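PDB 4D40: PILD processed protein from Shewanella oneidensis, which is a type IV pilin, processed by the prepilin peptidase PilD, that probably assembles into surface pili of the kind used in adhesion. Local coordinates for residues A[34-45]-A[57-67]; A[6-14]-A[80-89]. All coordinates share one frame; numbering follows the deposited sequence.

Contact 1 (A[34-45]-A[57-67]); sequences QSLANSPYYSFS and LKAVPTNRQSD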
loop_
_atom_site.group_PDB
_atom_site.type_symbol
_atom_site.label_atom_id
_atom_site.label_comp_id
_atom_site.label_asym_id
_atom_site.label_seq_id
_atom_site.Cartn_x
_atom_site.Cartn_y
_atom_site.Cartn_z
ATOM N N GLN A 34 -0.139 -9.809 6.331
ATOM C CA GLN A 34 -0.921 -9.881 5.104
ATOM C C GLN A 34 0.011 -10.335 3.993
ATOM O O GLN A 34 1.101 -9.785 3.838
ATOM C CB GLN A 34 -1.556 -8.531 4.753
ATOM C CG GLN A 34 -2.466 -8.570 3.519
ATOM C CD GLN A 34 -3.076 -7.212 3.181
ATOM O OE1 GLN A 34 -2.460 -6.168 3.406
ATOM N NE2 GLN A 34 -4.294 -7.223 2.635
ATOM N N SER A 35 -0.406 -11.348 3.240
ATOM C CA SER A 35 0.382 -11.838 2.119
ATOM C C SER A 35 0.226 -10.903 0.927
ATOM O O SER A 35 -0.890 -10.626 0.482
ATOM C CB SER A 35 -0.042 -13.259 1.745
ATOM O OG SER A 35 0.790 -13.783 0.727
ATOM N N LEU A 36 1.351 -10.412 0.419
ATOM C CA LEU A 36 1.346 -9.477 -0.695
ATOM C C LEU A 36 2.276 -9.988 -1.776
ATOM O O LEU A 36 3.290 -10.615 -1.480
ATOM C CB LEU A 36 1.777 -8.085 -0.242
ATOM C CG LEU A 36 0.910 -7.424 0.832
ATOM C CD1 LEU A 36 1.624 -6.210 1.394
ATOM C CD2 LEU A 36 -0.437 -7.042 0.251
ATOM N N ALA A 37 1.915 -9.722 -3.026
ATOM C CA ALA A 37 2.686 -10.201 -4.172
ATOM C C ALA A 37 3.553 -9.097 -4.749
ATOM O O ALA A 37 3.040 -8.073 -5.188
ATOM C CB ALA A 37 1.756 -10.738 -5.235
ATOM N N ASN A 38 4.865 -9.311 -4.760
ATOM C CA ASN A 38 5.782 -8.365 -5.387
ATOM C C ASN A 38 5.847 -8.529 -6.900
ATOM O O ASN A 38 5.459 -9.563 -7.449
ATOM C CB ASN A 38 7.189 -8.511 -4.808
ATOM C CG ASN A 38 7.270 -8.070 -3.372
ATOM O OD1 ASN A 38 6.374 -7.401 -2.873
ATOM N ND2 ASN A 38 8.355 -8.434 -2.699
ATOM N N SER A 39 6.338 -7.486 -7.559
ATOM C CA SER A 39 6.552 -7.480 -9.000
ATOM C C SER A 39 7.992 -7.089 -9.266
ATOM O O SER A 39 8.711 -6.726 -8.347
ATOM C CB SER A 39 5.610 -6.493 -9.685
ATOM O OG SER A 39 6.059 -5.163 -9.480
ATOM N N PRO A 40 8.417 -7.140 -10.528
ATOM C CA PRO A 40 9.765 -6.656 -10.841
ATOM C C PRO A 40 9.948 -5.161 -10.568
ATOM O O PRO A 40 11.089 -4.689 -10.544
ATOM C CB PRO A 40 9.902 -6.950 -12.335
ATOM C CG PRO A 40 8.935 -8.056 -12.594
ATOM C CD PRO A 40 7.783 -7.795 -11.685
ATOM N N TYR A 41 8.844 -4.449 -10.349
ATOM C CA TYR A 41 8.857 -2.991 -10.269
ATOM C C TYR A 41 8.583 -2.432 -8.877
ATOM O O TYR A 41 9.045 -1.334 -8.558
ATOM C CB TYR A 41 7.831 -2.421 -11.241
ATOM C CG TYR A 41 8.084 -2.841 -12.665
ATOM C CD1 TYR A 41 9.076 -2.229 -13.410
ATOM C CD2 TYR A 41 7.335 -3.843 -13.259
ATOM C CE1 TYR A 41 9.320 -2.599 -14.713
ATOM C CE2 TYR A 41 7.572 -4.224 -14.570
ATOM C CZ TYR A 41 8.566 -3.595 -15.286
ATOM O OH TYR A 41 8.814 -3.951 -16.588
ATOM N N TYR A 42 7.848 -3.178 -8.060
ATOM C CA TYR A 42 7.545 -2.748 -6.700
ATOM C C TYR A 42 7.614 -3.894 -5.707
ATOM O O TYR A 42 7.245 -5.031 -6.015
ATOM C CB TYR A 42 6.146 -2.111 -6.607
ATOM C CG TYR A 42 6.054 -0.723 -7.200
ATOM C CD1 TYR A 42 6.329 0.401 -6.434
ATOM C CD2 TYR A 42 5.680 -0.540 -8.519
ATOM C CE1 TYR A 42 6.256 1.672 -6.977
ATOM C CE2 TYR A 42 5.605 0.720 -9.075
ATOM C CZ TYR A 42 5.887 1.823 -8.298
ATOM O OH TYR A 42 5.806 3.076 -8.851
ATOM N N SER A 43 8.077 -3.564 -4.507
ATOM C CA SER A 43 8.053 -4.469 -3.372
ATOM C C SER A 43 7.022 -3.947 -2.392
ATOM O O SER A 43 7.094 -2.793 -1.978
ATOM C CB SER A 43 9.431 -4.558 -2.721
ATOM O OG SER A 43 10.387 -5.008 -3.656
ATOM N N PHE A 44 6.059 -4.794 -2.038
ATOM C CA PHE A 44 4.952 -4.377 -1.175
ATOM C C PHE A 44 5.123 -4.885 0.252
ATOM O O PHE A 44 5.589 -6.008 0.468
ATOM C CB PHE A 44 3.625 -4.875 -1.741
ATOM C CG PHE A 44 3.311 -4.343 -3.106
ATOM C CD1 PHE A 44 2.639 -3.140 -3.262
ATOM C CD2 PHE A 44 3.689 -5.043 -4.239
ATOM C CE1 PHE A 44 2.346 -2.651 -4.524
ATOM C CE2 PHE A 44 3.396 -4.561 -5.496
ATOM C CZ PHE A 44 2.727 -3.358 -5.638
ATOM N N SER A 45 4.745 -4.057 1.223
ATOM C CA SER A 45 4.830 -4.440 2.622
ATOM C C SER A 45 3.603 -3.974 3.393
ATOM O O SER A 45 2.981 -2.976 3.040
ATOM C CB SER A 45 6.098 -3.863 3.266
ATOM O OG SER A 45 6.083 -2.439 3.263
ATOM N N LEU A 57 0.568 0.387 4.551
ATOM C CA LEU A 57 0.878 -0.387 3.352
ATOM C C LEU A 57 1.847 0.426 2.519
ATOM O O LEU A 57 1.627 1.623 2.318
ATOM C CB LEU A 57 -0.387 -0.688 2.542
ATOM C CG LEU A 57 -1.298 -1.795 3.058
ATOM C CD1 LEU A 57 -2.670 -1.712 2.384
ATOM C CD2 LEU A 57 -0.658 -3.152 2.811
ATOM N N LYS A 58 2.923 -0.197 2.034
ATOM C CA LYS A 58 3.864 0.528 1.193
ATOM C C LYS A 58 4.177 -0.225 -0.078
ATOM O O LYS A 58 4.169 -1.456 -0.111
ATOM C CB LYS A 58 5.173 0.810 1.928
ATOM C CG LYS A 58 5.011 1.672 3.166
ATOM C CD LYS A 58 6.363 2.048 3.741
ATOM C CE LYS A 58 6.247 3.208 4.704
ATOM N NZ LYS A 58 5.519 2.793 5.924
ATOM N N ALA A 59 4.461 0.554 -1.115
ATOM C CA ALA A 59 4.972 0.044 -2.379
ATOM C C ALA A 59 6.286 0.745 -2.673
ATOM O O ALA A 59 6.308 1.942 -2.967
ATOM C CB ALA A 59 3.977 0.277 -3.495
ATOM N N VAL A 60 7.379 -0.005 -2.577
ATOM C CA VAL A 60 8.718 0.544 -2.761
ATOM C C VAL A 60 9.225 0.204 -4.147
ATOM O O VAL A 60 9.403 -0.971 -4.456
ATOM C CB VAL A 60 9.705 -0.005 -1.710
ATOM C CG1 VAL A 60 11.111 0.550 -1.945
ATOM C CG2 VAL A 60 9.226 0.328 -0.308
ATOM N N PRO A 61 9.473 1.224 -4.981
ATOM C CA PRO A 61 9.973 0.904 -6.323
ATOM C C PRO A 61 11.345 0.243 -6.305
ATOM O O PRO A 61 12.174 0.550 -5.453
ATOM C CB PRO A 61 10.031 2.271 -7.010
ATOM C CG PRO A 61 10.165 3.251 -5.900
ATOM C CD PRO A 61 9.364 2.680 -4.768
ATOM N N THR A 62 11.555 -0.680 -7.237
ATOM C CA THR A 62 12.867 -1.264 -7.473
ATOM C C THR A 62 13.673 -0.310 -8.343
ATOM O O THR A 62 13.147 0.684 -8.836
ATOM C CB THR A 62 12.762 -2.626 -8.170
ATOM O OG1 THR A 62 12.241 -2.436 -9.487
ATOM C CG2 THR A 62 11.847 -3.569 -7.398
ATOM N N ASN A 63 14.950 -0.616 -8.543
ATOM C CA ASN A 63 15.784 0.184 -9.437
ATOM C C ASN A 63 15.242 0.178 -10.870
ATOM O O ASN A 63 15.508 1.093 -11.649
ATOM C CB ASN A 63 17.229 -0.320 -9.412
ATOM C CG ASN A 63 17.326 -1.831 -9.501
ATOM O OD1 ASN A 63 16.351 -2.510 -9.818
ATOM N ND2 ASN A 63 18.507 -2.366 -9.216
ATOM N N ARG A 64 14.466 -0.852 -11.200
ATOM C CA ARG A 64 13.878 -1.001 -12.529
ATOM C C ARG A 64 12.683 -0.072 -12.765
ATOM O O ARG A 64 12.152 -0.008 -13.871
ATOM C CB ARG A 64 13.442 -2.453 -12.739
ATOM C CG ARG A 64 14.572 -3.450 -12.570
ATOM C CD ARG A 64 14.086 -4.884 -12.632
ATOM N NE ARG A 64 15.056 -5.794 -12.026
ATOM C CZ ARG A 64 15.041 -6.180 -10.751
ATOM N NH1 ARG A 64 14.094 -5.751 -9.921
ATOM N NH2 ARG A 64 15.977 -7.006 -10.303
ATOM N N GLN A 65 12.270 0.645 -11.723
ATOM C CA GLN A 65 11.088 1.496 -11.784
ATOM C C GLN A 65 11.469 2.926 -11.416
ATOM O O GLN A 65 11.370 3.324 -10.261
ATOM C CB GLN A 65 10.013 0.939 -10.848
ATOM C CG GLN A 65 8.784 1.824 -10.610
ATOM C CD GLN A 65 7.925 2.030 -11.842
ATOM O OE1 GLN A 65 8.219 1.529 -12.923
ATOM N NE2 GLN A 65 6.837 2.779 -11.674
ATOM N N SER A 66 11.905 3.692 -12.410
ATOM C CA SER A 66 12.494 5.006 -12.165
ATOM C C SER A 66 11.416 6.069 -12.155
ATOM O O SER A 66 11.364 6.931 -13.036
ATOM C CB SER A 66 13.549 5.333 -13.223
ATOM O OG SER A 66 12.976 5.338 -14.519
ATOM N N ASP A 67 10.567 6.007 -11.137
ATOM C CA ASP A 67 9.405 6.871 -11.049
ATOM C C ASP A 67 9.592 7.960 -9.991
ATOM O O ASP A 67 10.052 7.677 -8.889
ATOM C CB ASP A 67 8.174 6.034 -10.735
ATOM C CG ASP A 67 6.934 6.857 -10.685
ATOM O OD1 ASP A 67 6.358 7.115 -11.762
ATOM O OD2 ASP A 67 6.557 7.261 -9.572
HETATM O O HOH W 1 6.438 5.255 -7.547
HETATM O O HOH W 2 11.705 -2.436 -3.983
#
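Ser43 and Val60 form a reciprocal pair of backbone hydrogen bonds, as do Ser45 and Lys58, joining strands 42-48 and 55-61 as an antiparallel hairpin of the pilin sheet. Phe44 faces Ala59 between these pairs, and Tyr42 faces Pro61 just beyond Ser43 and Val60, both as non-hydrogen-bonded pairs. The bonding runs on past the strand, where Thr62 N donates to Tyr41 O (2.9 Å).

Side-chain bonds gather at the end of the hairpin beside Pro40. The hydroxyl Thr62 OG1, set between its own backbone N and carbonyl carbon (chi1 66°), donates to Pro40 O at 2.7 Å, in the carbonyl plane and on a lone pair. Arg64 NH1 reaches the same oxygen less closely, at 3.2 Å, though this arginine is poorly ordered. Gln65 bends at chi2 (66°), which carries NE2 to Tyr42 OH at 3.0 Å; its amide also bonds Lys2 O and Arg5 NE of helix 2-27. Tyr42 OH in turn donates to a water oxygen 2.6 Å away, which donates to Asp67 OD2; that carboxylate oxygen also accepts from Cys69 N and forms a salt bridge with Arg6 NE.

Apolar packing lies on the face carrying Tyr42, Phe44, Ala59 and Pro61. Ala59 CB sits 3.5 Å from Phe44 CE1 and also touches Tyr42 CD1, while Tyr42 CE1 meets Pro61 CB at 3.8 Å.

Tyr42 OH thus accepts from an amide and donates to a water; Gln65 NE2 and Thr62 OG1 would restrain the ring end and the turn at 62-65, with Arg64 a less certain second donor to Pro40 O.

Contact 2 (A[6-14]-A[80-89]); sequences RFDAQQYLV and RVPATNCWSH
With CG turned anti to its carbonyl carbon (chi1 -74°) and the chain extended beyond (chi2 172°), Gln10 lies over the indole of Trp87 and carries its amide to the backbone of the C-terminal loop. Its CG stands 3.6 Å from the centroid of the six-membered ring, a CH-pi contact, and the amide is stacked on the indole with the planes 19° apart. Both ends of the amide are used: OE1 accepts from Ser88 N at 3.0 Å, and NE2 donates to Cys86 O at 3.0 Å. Arg6 NH1 also reaches Cys86 O, at 3.2 Å and on a lone pair, while its NE pairs with Asp67. Cys86 is disulfide-bonded to Cys69, closing the segment that corresponds to the D-region of type IV pilins, and the helix holds it at its C-terminal end.

Arg80 CB covers the other face of the indole, whose NE1 donates to Val81 O. Leu13 CD1 packs against Trp87 CH2 at 3.7 Å. Back toward the start of the helix segment, Gln11 CG sits over the centre of the His89 ring, and Phe7 CE1 lies 3.4 Å from Ser88 OG. Arg80 holds the terminal carboxylate side-on, NE to His89 OXT at 2.8 Å and NH2 to His89 O.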
loop_
_atom_site.group_PDB
_atom_site.type_symbol
_atom_site.label_atom_id
_atom_site.label_comp_id
_atom_site.label_asym_id
_atom_site.label_seq_id
_atom_site.Cartn_x
_atom_site.Cartn_y
_atom_site.Cartn_z
ATOM N N ARG A 6 3.055 2.672 -11.687
ATOM C CA ARG A 6 2.811 3.357 -10.421
ATOM C C ARG A 6 1.333 3.246 -10.067
ATOM O O ARG A 6 0.971 2.963 -8.926
ATOM C CB ARG A 6 3.231 4.830 -10.500
ATOM C CG ARG A 6 3.165 5.572 -9.158
ATOM C CD ARG A 6 2.828 7.047 -9.343
ATOM N NE ARG A 6 3.722 7.701 -10.285
ATOM C CZ ARG A 6 3.442 8.822 -10.944
ATOM N NH1 ARG A 6 2.282 9.443 -10.768
ATOM N NH2 ARG A 6 4.332 9.328 -11.785
ATOM N N PHE A 7 0.476 3.458 -11.059
ATOM C CA PHE A 7 -0.960 3.437 -10.814
ATOM C C PHE A 7 -1.432 2.007 -10.545
ATOM O O PHE A 7 -2.334 1.792 -9.728
ATOM C CB PHE A 7 -1.717 4.057 -11.992
ATOM C CG PHE A 7 -1.497 5.546 -12.155
ATOM C CD1 PHE A 7 -1.338 6.377 -11.052
ATOM C CD2 PHE A 7 -1.458 6.114 -13.415
ATOM C CE1 PHE A 7 -1.137 7.736 -11.206
ATOM C CE2 PHE A 7 -1.257 7.478 -13.577
ATOM C CZ PHE A 7 -1.101 8.288 -12.470
ATOM N N ASP A 8 -0.816 1.034 -11.217
ATOM C CA ASP A 8 -1.067 -0.379 -10.925
ATOM C C ASP A 8 -0.761 -0.697 -9.466
ATOM O O ASP A 8 -1.518 -1.395 -8.794
ATOM C CB ASP A 8 -0.222 -1.291 -11.819
ATOM C CG ASP A 8 -0.723 -1.352 -13.247
ATOM O OD1 ASP A 8 -1.883 -0.963 -13.508
ATOM O OD2 ASP A 8 0.057 -1.806 -14.109
ATOM N N ALA A 9 0.374 -0.201 -8.988
ATOM C CA ALA A 9 0.770 -0.412 -7.600
ATOM C C ALA A 9 -0.227 0.235 -6.648
ATOM O O ALA A 9 -0.592 -0.347 -5.624
ATOM C CB ALA A 9 2.172 0.137 -7.365
ATOM N N GLN A 10 -0.674 1.436 -6.997
ATOM C CA GLN A 10 -1.670 2.138 -6.198
ATOM C C GLN A 10 -2.953 1.325 -6.105
ATOM O O GLN A 10 -3.535 1.192 -5.029
ATOM C CB GLN A 10 -1.959 3.520 -6.786
ATOM C CG GLN A 10 -0.847 4.521 -6.535
ATOM C CD GLN A 10 -1.033 5.833 -7.265
ATOM O OE1 GLN A 10 -2.141 6.194 -7.672
ATOM N NE2 GLN A 10 0.064 6.564 -7.438
ATOM N N GLN A 11 -3.383 0.770 -7.232
ATOM C CA GLN A 11 -4.609 -0.017 -7.265
ATOM C C GLN A 11 -4.495 -1.233 -6.362
ATOM O O GLN A 11 -5.468 -1.639 -5.736
ATOM C CB GLN A 11 -4.927 -0.453 -8.692
ATOM C CG GLN A 11 -5.436 0.667 -9.576
ATOM C CD GLN A 11 -5.673 0.213 -11.004
ATOM O OE1 GLN A 11 -4.731 -0.077 -11.740
ATOM N NE2 GLN A 11 -6.938 0.140 -11.397
ATOM N N TYR A 12 -3.293 -1.794 -6.277
ATOM C CA TYR A 12 -3.074 -2.992 -5.480
ATOM C C TYR A 12 -3.042 -2.650 -4.002
ATOM O O TYR A 12 -3.512 -3.432 -3.177
ATOM C CB TYR A 12 -1.777 -3.682 -5.893
ATOM C CG TYR A 12 -1.511 -4.979 -5.169
ATOM C CD1 TYR A 12 -2.405 -6.030 -5.245
ATOM C CD2 TYR A 12 -0.352 -5.160 -4.425
ATOM C CE1 TYR A 12 -2.167 -7.220 -4.594
ATOM C CE2 TYR A 12 -0.105 -6.352 -3.773
ATOM C CZ TYR A 12 -1.017 -7.379 -3.862
ATOM O OH TYR A 12 -0.779 -8.572 -3.220
ATOM N N LEU A 13 -2.480 -1.491 -3.668
ATOM C CA LEU A 13 -2.507 -1.013 -2.285
ATOM C C LEU A 13 -3.950 -0.824 -1.848
ATOM O O LEU A 13 -4.301 -1.131 -0.709
ATOM C CB LEU A 13 -1.732 0.293 -2.133
ATOM C CG LEU A 13 -0.216 0.185 -2.345
ATOM C CD1 LEU A 13 0.416 1.562 -2.354
ATOM C CD2 LEU A 13 0.408 -0.662 -1.271
ATOM N N VAL A 14 -4.784 -0.337 -2.764
ATOM C CA VAL A 14 -6.181 -0.051 -2.438
ATOM C C VAL A 14 -6.956 -1.340 -2.179
ATOM O O VAL A 14 -7.646 -1.447 -1.167
ATOM C CB VAL A 14 -6.850 0.781 -3.556
ATOM C CG1 VAL A 14 -8.380 0.783 -3.430
ATOM C CG2 VAL A 14 -6.322 2.203 -3.510
ATOM N N ARG A 80 -2.755 8.984 1.728
ATOM C CA ARG A 80 -1.909 8.529 0.634
ATOM C C ARG A 80 -0.677 9.415 0.510
ATOM O O ARG A 80 -0.774 10.641 0.551
ATOM C CB ARG A 80 -2.708 8.517 -0.666
ATOM C CG ARG A 80 -3.807 7.460 -0.684
ATOM C CD ARG A 80 -5.081 7.986 -1.332
ATOM N NE ARG A 80 -5.925 6.918 -1.875
ATOM C CZ ARG A 80 -6.733 6.143 -1.156
ATOM N NH1 ARG A 80 -6.815 6.284 0.162
ATOM N NH2 ARG A 80 -7.462 5.216 -1.761
ATOM N N VAL A 81 0.479 8.774 0.374
ATOM C CA VAL A 81 1.760 9.463 0.292
ATOM C C VAL A 81 2.481 9.013 -0.972
ATOM O O VAL A 81 2.456 7.826 -1.287
ATOM C CB VAL A 81 2.635 9.164 1.523
ATOM C CG1 VAL A 81 4.023 9.792 1.394
ATOM C CG2 VAL A 81 1.946 9.653 2.787
ATOM N N PRO A 82 3.133 9.946 -1.697
ATOM C CA PRO A 82 3.179 11.404 -1.516
ATOM C C PRO A 82 1.799 12.059 -1.576
ATOM O O PRO A 82 0.958 11.640 -2.367
ATOM C CB PRO A 82 4.053 11.879 -2.682
ATOM C CG PRO A 82 4.891 10.708 -3.036
ATOM C CD PRO A 82 4.046 9.498 -2.766
ATOM N N ALA A 83 1.582 13.069 -0.737
ATOM C CA ALA A 83 0.263 13.675 -0.572
ATOM C C ALA A 83 -0.222 14.395 -1.829
ATOM O O ALA A 83 -1.428 14.499 -2.061
ATOM C CB ALA A 83 0.279 14.644 0.606
ATOM N N THR A 84 0.713 14.895 -2.630
ATOM C CA THR A 84 0.361 15.643 -3.831
ATOM C C THR A 84 1.139 15.104 -5.031
ATOM O O THR A 84 2.155 14.424 -4.864
ATOM C CB THR A 84 0.631 17.164 -3.648
ATOM O OG1 THR A 84 2.019 17.387 -3.373
ATOM C CG2 THR A 84 -0.201 17.729 -2.494
ATOM N N ASN A 85 0.611 15.366 -6.226
ATOM C CA ASN A 85 1.293 15.087 -7.498
ATOM C C ASN A 85 1.421 13.618 -7.920
ATOM O O ASN A 85 1.962 13.353 -8.991
ATOM C CB ASN A 85 2.710 15.679 -7.475
ATOM C CG ASN A 85 2.735 17.136 -7.065
ATOM O OD1 ASN A 85 1.850 17.917 -7.421
ATOM N ND2 ASN A 85 3.765 17.518 -6.319
ATOM N N CYS A 86 0.936 12.667 -7.126
ATOM C CA CYS A 86 1.297 11.262 -7.364
ATOM C C CYS A 86 0.154 10.270 -7.462
ATOM O O CYS A 86 0.157 9.402 -8.338
ATOM C CB CYS A 86 2.250 10.806 -6.269
ATOM S SG CYS A 86 3.887 11.520 -6.496
ATOM N N TRP A 87 -0.811 10.389 -6.559
ATOM C CA TRP A 87 -1.894 9.417 -6.455
ATOM C C TRP A 87 -3.084 9.759 -7.350
ATOM O O TRP A 87 -3.469 10.921 -7.476
ATOM C CB TRP A 87 -2.348 9.313 -4.999
ATOM C CG TRP A 87 -1.520 8.369 -4.177
ATOM C CD1 TRP A 87 -0.312 8.627 -3.592
ATOM C CD2 TRP A 87 -1.849 7.016 -3.835
ATOM N NE1 TRP A 87 0.132 7.516 -2.911
ATOM C CE2 TRP A 87 -0.794 6.515 -3.044
ATOM C CE3 TRP A 87 -2.933 6.181 -4.121
ATOM C CZ2 TRP A 87 -0.791 5.218 -2.541
ATOM C CZ3 TRP A 87 -2.926 4.891 -3.625
ATOM C CH2 TRP A 87 -1.867 4.422 -2.839
ATOM N N SER A 88 -3.654 8.727 -7.967
ATOM C CA SER A 88 -4.836 8.866 -8.810
ATOM C C SER A 88 -5.881 7.817 -8.446
ATOM O O SER A 88 -6.823 7.580 -9.206
ATOM C CB SER A 88 -4.452 8.744 -10.288
ATOM O OG SER A 88 -3.745 9.891 -10.718
ATOM N N HIS A 89 -5.710 7.207 -7.275
ATOM C CA HIS A 89 -6.594 6.152 -6.791
ATOM C C HIS A 89 -6.767 6.261 -5.284
ATOM O O HIS A 89 -7.567 5.545 -4.675
ATOM C CB HIS A 89 -6.039 4.771 -7.151
ATOM C CG HIS A 89 -5.929 4.531 -8.622
ATOM N ND1 HIS A 89 -6.974 4.035 -9.374
ATOM C CD2 HIS A 89 -4.904 4.727 -9.485
ATOM C CE1 HIS A 89 -6.594 3.932 -10.635
ATOM N NE2 HIS A 89 -5.343 4.348 -10.729
ATOM O OXT HIS A 89 -6.097 7.068 -4.642
#

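In the fold
From the N terminus, helix 2-27 supplies residues 6-14, which pack on residues 80-89 at the far end of the chain; contact 2 therefore closes a 65-residue loop that takes in strands 42-48, 55-61 and 72-75, the fourth, 80-81, lying in the contact itself. Contact 1 lies wholly within that loop and closes a much shorter one, across the hairpin of strands 42-48 and 55-61, so the two nest without crossing. Strand 72-75 then links the hairpin to the outer strand 80-81 of the sheet that both contacts reach. They also touch directly: Asp67 forms a salt bridge with Arg6, and Tyr12 OH lies within probable hydrogen-bonding distance of Ala37 N. The helix thus joins the hairpin to the C-terminal tail.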